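Local coordinates for protein UspA1 (Moraxella catarrhalis, PDB 3NTN) that acts as a trimeric autotransporter adhesin of the outer membrane, probably attaching the bacterium to host fibronectin and the receptor CEACAM1, at residues B[40-45]-B[53-58]; B[47-52]-B[61-66]. One frame throughout, in Å; residues are numbered along the deposited sequence.

Interaction 1: B[40-45]-B[53-58]; sequences TIAGGR and GSFAAG
The methyl CG2 of Thr40 meets the Phe55 ring at its edge, near the ring plane, with CG2 to CD1 at 3.7 Å. This is the trimer-facing side of two successive coils in the parallel beta roll of a YadA-like head. CG2 lies anti to the backbone N (the OG1 torsion is -61°), which turns the methyl to the ring and leaves OG1 beside the amide. Ala42 closes the row: its CB stands 3.8 Å from Ala57 CB and also packs obliquely on the ring. Phe55 of the second subunit and Ala57 of the third press against this surface, so it belongs to the trimer core. On the other face Ile41 and Ala56 are neighbours, and Ile41 also packs on Ala49 inside the roll.

Between the faces, parallel strands 40-42 and 55-57 exchange backbone bonds, Ala56 N to Thr40 O (3.0 Å) and Ala42 N to Ala56 O (3.2 Å). A beta bulge shifts the register by one, and Gly43 O takes Gly58 N from above its carbonyl plane. Gly44 has backbone angles that call for glycine, and Gly58 O, close to Gly44 CA, accepts Arg45 N. Farther out, Arg45 sends NE to Asp38 of the second subunit in a salt bridge. At the opposite end a water donates to Ser54 O at 2.8 Å and accepts from Thr40 OG1 at a doubtfully short 2.5 Å.

Interaction 2: B[47-52]-B[61-66]; sequences NQATGK and NKANAD
Asn61 opens the second segment by gripping Asn47 twice. Its backbone N (3.1 Å) and its ND2 (3.0 Å) both donate to Asn47 OD1, arriving from opposite faces of that amide's plane. The two side chains run side by side in the same direction with their amides nearly coplanar, 3° apart, because both torsions nearly match in the two residues (chi1 -62° and -60°, with chi2 alike). Each amide also reaches the neighbouring corner: Asn47 ND2 bonds Gly58 O, and Asn61 ND2 bonds Gly72 O. Asn32, Asn47 and Asn61 in successive coils each offer OD1 to the backbone N of the next asparagine, as far as Asn75.

Asn61 O then receives Gln48 N, and at Lys62 the strands form their single bridge. The Lys62 aliphatic chain lies alongside Gln48, CE 3.9 Å from Gln48 OE1. Ala63 donates its N to Gln48 O and sets its CB 4.1 Å from Ala49 CB on the interior side; its O accepts Gly51 N in the carbonyl plane, on a lone pair.

Asn64 works with both ends of its amide. ND2 gives a bond of 3.1 Å to Gln48 OE1, which lies in the Asn64 amide plane, while OD1 takes Thr50 N from above its carbonyl plane, at 3.0 Å. Two partners on two atoms fix which way round the amide sits. Ala65 offers its O to Gly51 CA.

Asp66 ends the run. Its OD2 accepts Lys52 N at 3.2 Å from above the carboxylate plane, and Lys52 NZ makes a long salt bridge to the same oxygen. Side-chain amides and a carboxylate therefore supplement the backbone pairing at both ends of the short strands, and the Asp66 charge is probably eased by the Lys52 amide and its ammonium.

The two contacts join the same pair of successive coils on different walls of the roll. Interaction 1 is buried, one face against the other subunits and one inside the roll, so its side chains are mostly apolar and polar work falls mainly to the backbone. Interaction 2 touches no other chain and is partly open to solvent; there, amides, a lysine and a carboxylate carry much of the pairing. Their segments alternate along the chain, and strand 48-49 leads on to strand 55-57. They meet inside the roll, where Ser54 packs against Ala49 and Phe55 O against Ala63 CB, and at the glycine corner.

Interaction 1: B[40-45]-B[53-58]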
ATOM      1  N   THR B  40      24.426  12.859   6.275  1.00 46.05           N
ATOM      2  CA  THR B  40      24.560  13.394   4.927  1.00 45.79           C
ATOM      3  C   THR B  40      23.442  14.381   4.614  1.00 45.45           C
ATOM      4  O   THR B  40      22.264  14.087   4.784  1.00 43.68           O
ATOM      5  CB  THR B  40      24.516  12.258   3.857  1.00 44.35           C
ATOM      6  OG1 THR B  40      25.588  11.355   4.052  1.00 46.65           O
ATOM      7  CG2 THR B  40      24.614  12.811   2.460  1.00 44.16           C
ATOM      8  N   ILE B  41      23.820  15.549   4.131  1.00 46.44           N
ATOM      9  CA  ILE B  41      22.818  16.426   3.523  1.00 46.62           C
ATOM     10  C   ILE B  41      23.240  16.674   2.093  1.00 46.58           C
ATOM     11  O   ILE B  41      24.353  17.098   1.833  1.00 47.61           O
ATOM     12  CB  ILE B  41      22.602  17.701   4.313  1.00 47.21           C
ATOM     13  CG1 ILE B  41      22.115  17.356   5.726  1.00 48.01           C
ATOM     14  CG2 ILE B  41      21.631  18.649   3.593  1.00 45.22           C
ATOM     15  CD1 ILE B  41      22.343  18.440   6.733  1.00 46.90           C
ATOM     16  N   ALA B  42      22.369  16.307   1.167  1.00 46.28           N
ATOM     17  CA  ALA B  42      22.665  16.402  -0.220  1.00 46.76           C
ATOM     18  C   ALA B  42      22.619  17.889  -0.659  1.00 47.47           C
ATOM     19  O   ALA B  42      23.349  18.275  -1.564  1.00 47.28           O
ATOM     20  CB  ALA B  42      21.695  15.593  -1.022  1.00 45.25           C
ATOM     21  N   GLY B  43      21.788  18.708   0.000  1.00 47.28           N
ATOM     22  CA  GLY B  43      21.573  20.087  -0.445  1.00 48.09           C
ATOM     23  C   GLY B  43      20.241  20.655  -0.008  1.00 49.43           C
ATOM     24  O   GLY B  43      19.503  20.055   0.782  1.00 49.08           O
ATOM     25  N   GLY B  44      19.908  21.818  -0.540  1.00 50.23           N
ATOM     26  CA  GLY B  44      18.707  22.522  -0.156  1.00 50.60           C
ATOM     27  C   GLY B  44      19.067  23.467   0.962  1.00 51.45           C
ATOM     28  O   GLY B  44      20.177  23.985   1.005  1.00 52.18           O
ATOM     29  N   ARG B  45      18.147  23.659   1.895  1.00 52.22           N
ATOM     30  CA  ARG B  45      18.158  24.825   2.777  1.00 52.48           C
ATOM     31  C   ARG B  45      17.557  24.452   4.108  1.00 52.84           C
ATOM     32  O   ARG B  45      16.515  23.824   4.153  1.00 52.05           O
ATOM     33  CB  ARG B  45      17.325  25.955   2.145  1.00 52.85           C
ATOM     34  CG  ARG B  45      17.201  27.242   3.052  1.00 54.00           C
ATOM     35  CD  ARG B  45      16.746  28.514   2.287  1.00 53.74           C
ATOM     36  NE  ARG B  45      15.421  28.380   1.664  1.00 55.06           N
ATOM     37  CZ  ARG B  45      14.266  28.679   2.264  1.00 58.71           C
ATOM     38  NH1 ARG B  45      14.262  29.108   3.520  1.00 57.11           N
ATOM     39  NH2 ARG B  45      13.098  28.537   1.619  1.00 59.63           N
ATOM     40  N   GLY B  53      24.131   8.034  10.332  1.00 48.63           N
ATOM     41  CA  GLY B  53      23.873   7.438   9.039  1.00 46.33           C
ATOM     42  C   GLY B  53      22.623   8.004   8.376  1.00 45.46           C
ATOM     43  O   GLY B  53      22.041   7.380   7.468  1.00 44.26           O
ATOM     44  N   SER B  54      22.228   9.190   8.818  1.00 44.08           N
ATOM     45  CA  SER B  54      21.044   9.829   8.349  1.00 43.39           C
ATOM     46  C   SER B  54      21.228  10.579   7.010  1.00 43.53           C
ATOM     47  O   SER B  54      22.326  10.791   6.511  1.00 44.33           O
ATOM     48  CB  SER B  54      20.496  10.792   9.420  1.00 44.03           C
ATOM     49  OG  SER B  54      21.414  11.855   9.660  1.00 46.51           O
ATOM     50  N   PHE B  55      20.123  10.951   6.407  1.00 41.89           N
ATOM     51  CA  PHE B  55      20.166  11.540   5.118  1.00 41.76           C
ATOM     52  C   PHE B  55      18.990  12.493   4.996  1.00 41.00           C
ATOM     53  O   PHE B  55      17.870  12.115   5.279  1.00 41.39           O
ATOM     54  CB  PHE B  55      20.111  10.465   4.028  1.00 41.98           C
ATOM     55  CG  PHE B  55      20.055  11.038   2.642  1.00 43.20           C
ATOM     56  CD1 PHE B  55      21.211  11.426   1.981  1.00 45.26           C
ATOM     57  CD2 PHE B  55      18.815  11.251   2.018  1.00 43.84           C
ATOM     58  CE1 PHE B  55      21.158  12.021   0.631  1.00 45.16           C
ATOM     59  CE2 PHE B  55      18.733  11.822   0.708  1.00 44.88           C
ATOM     60  CZ  PHE B  55      19.919  12.208   0.015  1.00 45.99           C
ATOM     61  N   ALA B  56      19.256  13.742   4.619  1.00 41.09           N
ATOM     62  CA  ALA B  56      18.193  14.730   4.356  1.00 40.33           C
ATOM     63  C   ALA B  56      18.524  15.429   3.059  1.00 40.72           C
ATOM     64  O   ALA B  56      19.684  15.589   2.719  1.00 41.06           O
ATOM     65  CB  ALA B  56      18.104  15.774   5.524  1.00 40.67           C
ATOM     66  N   ALA B  57      17.499  15.806   2.287  1.00 41.42           N
ATOM     67  CA  ALA B  57      17.678  16.777   1.181  1.00 40.99           C
ATOM     68  C   ALA B  57      16.379  17.573   0.996  1.00 40.45           C
ATOM     69  O   ALA B  57      15.314  17.044   1.226  1.00 40.55           O
ATOM     70  CB  ALA B  57      18.051  16.039  -0.077  1.00 40.41           C
ATOM     71  N   GLY B  58      16.463  18.815   0.554  1.00 41.31           N
ATOM     72  CA  GLY B  58      15.295  19.612   0.243  1.00 41.24           C
ATOM     73  C   GLY B  58      15.256  20.799   1.191  1.00 42.65           C
ATOM     74  O   GLY B  58      16.298  21.369   1.529  1.00 41.65           O
TER
HETATM   75  O   HOH W   1      24.468   9.474   5.332  1.00 18.07           O

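Interaction 2: B[47-52]-B[61-66]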
ATOM      1  N   ASN B  47      18.273  22.337   6.437  1.00 52.48           N
ATOM      2  CA  ASN B  47      18.235  20.919   6.828  1.00 51.83           C
ATOM      3  C   ASN B  47      19.110  20.610   8.053  1.00 52.06           C
ATOM      4  O   ASN B  47      20.172  21.215   8.257  1.00 51.50           O
ATOM      5  CB  ASN B  47      18.663  20.001   5.687  1.00 49.85           C
ATOM      6  CG  ASN B  47      17.750  20.104   4.470  1.00 50.27           C
ATOM      7  OD1 ASN B  47      16.578  19.769   4.547  1.00 51.72           O
ATOM      8  ND2 ASN B  47      18.287  20.563   3.345  1.00 45.99           N
ATOM      9  N   GLN B  48      18.630  19.668   8.861  1.00 51.73           N
ATOM     10  CA  GLN B  48      19.430  19.050   9.914  1.00 51.96           C
ATOM     11  C   GLN B  48      19.525  17.550   9.693  1.00 50.59           C
ATOM     12  O   GLN B  48      18.656  16.945   9.049  1.00 48.84           O
ATOM     13  CB  GLN B  48      18.843  19.323  11.286  1.00 53.08           C
ATOM     14  CG  GLN B  48      18.759  20.798  11.617  1.00 56.81           C
ATOM     15  CD  GLN B  48      18.009  21.023  12.892  1.00 63.67           C
ATOM     16  OE1 GLN B  48      17.818  20.089  13.698  1.00 65.03           O
ATOM     17  NE2 GLN B  48      17.566  22.266  13.105  1.00 64.94           N
ATOM     18  N   ALA B  49      20.631  16.986  10.156  1.00 49.86           N
ATOM     19  CA  ALA B  49      20.783  15.573  10.209  1.00 49.68           C
ATOM     20  C   ALA B  49      21.616  15.206  11.446  1.00 51.12           C
ATOM     21  O   ALA B  49      22.826  15.031  11.396  1.00 50.59           O
ATOM     22  CB  ALA B  49      21.374  15.024   8.901  1.00 48.67           C
ATOM     23  N   THR B  50      20.936  15.121  12.576  1.00 46.89           N
ATOM     24  CA  THR B  50      21.583  14.716  13.808  1.00 48.66           C
ATOM     25  C   THR B  50      21.737  13.192  13.984  1.00 48.82           C
ATOM     26  O   THR B  50      22.489  12.759  14.849  1.00 50.31           O
ATOM     27  CB  THR B  50      20.896  15.304  15.026  1.00 50.47           C
ATOM     28  OG1 THR B  50      19.599  14.697  15.158  1.00 51.51           O
ATOM     29  CG2 THR B  50      20.763  16.887  14.910  1.00 49.89           C
ATOM     30  N   GLY B  51      21.076  12.362  13.189  1.00 47.15           N
ATOM     31  CA  GLY B  51      21.233  10.947  13.436  1.00 48.17           C
ATOM     32  C   GLY B  51      22.438  10.269  12.815  1.00 49.32           C
ATOM     33  O   GLY B  51      22.905  10.682  11.717  1.00 48.02           O
ATOM     34  N   LYS B  52      22.926   9.200  13.466  1.00 50.03           N
ATOM     35  CA  LYS B  52      23.927   8.349  12.776  1.00 51.57           C
ATOM     36  C   LYS B  52      23.390   7.797  11.427  1.00 49.50           C
ATOM     37  O   LYS B  52      22.307   7.240  11.396  1.00 49.05           O
ATOM     38  CB  LYS B  52      24.529   7.233  13.655  1.00 52.96           C
ATOM     39  CG  LYS B  52      24.690   7.605  15.107  1.00 58.92           C
ATOM     40  CD  LYS B  52      25.732   6.736  15.800  1.00 68.04           C
ATOM     41  CE  LYS B  52      25.552   6.679  17.314  1.00 75.22           C
ATOM     42  NZ  LYS B  52      24.690   7.772  17.883  1.00 77.13           N
ATOM     43  N   ASN B  61      14.202  19.901   6.506  1.00 44.77           N
ATOM     44  CA  ASN B  61      14.053  18.518   6.978  1.00 44.38           C
ATOM     45  C   ASN B  61      14.884  18.301   8.208  1.00 45.48           C
ATOM     46  O   ASN B  61      15.896  19.000   8.383  1.00 46.90           O
ATOM     47  CB  ASN B  61      14.474  17.546   5.891  1.00 42.24           C
ATOM     48  CG  ASN B  61      13.642  17.712   4.644  1.00 42.50           C
ATOM     49  OD1 ASN B  61      12.461  17.393   4.662  1.00 42.10           O
ATOM     50  ND2 ASN B  61      14.222  18.283   3.570  1.00 38.59           N
ATOM     51  N   LYS B  62      14.458  17.368   9.062  1.00 44.35           N
ATOM     52  CA  LYS B  62      15.245  16.957  10.190  1.00 44.61           C
ATOM     53  C   LYS B  62      15.378  15.458  10.119  1.00 43.71           C
ATOM     54  O   LYS B  62      14.416  14.731  10.312  1.00 42.96           O
ATOM     55  CB  LYS B  62      14.553  17.327  11.505  1.00 46.11           C
ATOM     56  CG  LYS B  62      14.484  18.834  11.775  1.00 47.68           C
ATOM     57  CD  LYS B  62      13.886  19.105  13.202  1.00 45.63           C
ATOM     58  CE  LYS B  62      13.958  20.572  13.581  1.00 48.43           C
ATOM     59  NZ  LYS B  62      13.475  21.411  12.436  1.00 53.67           N
ATOM     60  N   ALA B  63      16.592  14.991   9.862  1.00 43.51           N
ATOM     61  CA  ALA B  63      16.832  13.582   9.750  1.00 42.43           C
ATOM     62  C   ALA B  63      17.588  13.290  11.027  1.00 44.16           C
ATOM     63  O   ALA B  63      18.812  13.023  10.989  1.00 43.89           O
ATOM     64  CB  ALA B  63      17.663  13.344   8.556  1.00 42.28           C
ATOM     65  N   ASN B  64      16.833  13.342  12.148  1.00 44.89           N
ATOM     66  CA  ASN B  64      17.374  13.445  13.506  1.00 46.93           C
ATOM     67  C   ASN B  64      17.171  12.221  14.382  1.00 47.55           C
ATOM     68  O   ASN B  64      16.807  12.331  15.536  1.00 48.43           O
ATOM     69  CB  ASN B  64      16.855  14.703  14.230  1.00 48.14           C
ATOM     70  CG  ASN B  64      17.385  16.009  13.618  1.00 50.21           C
ATOM     71  OD1 ASN B  64      18.109  15.997  12.618  1.00 46.44           O
ATOM     72  ND2 ASN B  64      16.994  17.154  14.214  1.00 48.67           N
ATOM     73  N   ALA B  65      17.412  11.039  13.822  1.00 47.90           N
ATOM     74  CA  ALA B  65      17.528   9.799  14.633  1.00 48.58           C
ATOM     75  C   ALA B  65      18.289   8.836  13.768  1.00 49.00           C
ATOM     76  O   ALA B  65      18.458   9.056  12.501  1.00 48.14           O
ATOM     77  CB  ALA B  65      16.190   9.245  14.965  1.00 48.67           C
ATOM     78  N   ASP B  66      18.756   7.756  14.377  1.00 49.33           N
ATOM     79  CA  ASP B  66      19.646   6.909  13.641  1.00 49.52           C
ATOM     80  C   ASP B  66      18.969   6.413  12.353  1.00 47.27           C
ATOM     81  O   ASP B  66      17.807   6.051  12.366  1.00 46.54           O
ATOM     82  CB  ASP B  66      20.189   5.783  14.509  1.00 52.58           C
ATOM     83  CG  ASP B  66      21.042   6.304  15.684  1.00 57.31           C
ATOM     84  OD1 ASP B  66      21.306   5.481  16.589  1.00 60.28           O
ATOM     85  OD2 ASP B  66      21.451   7.511  15.690  1.00 58.16           O
TER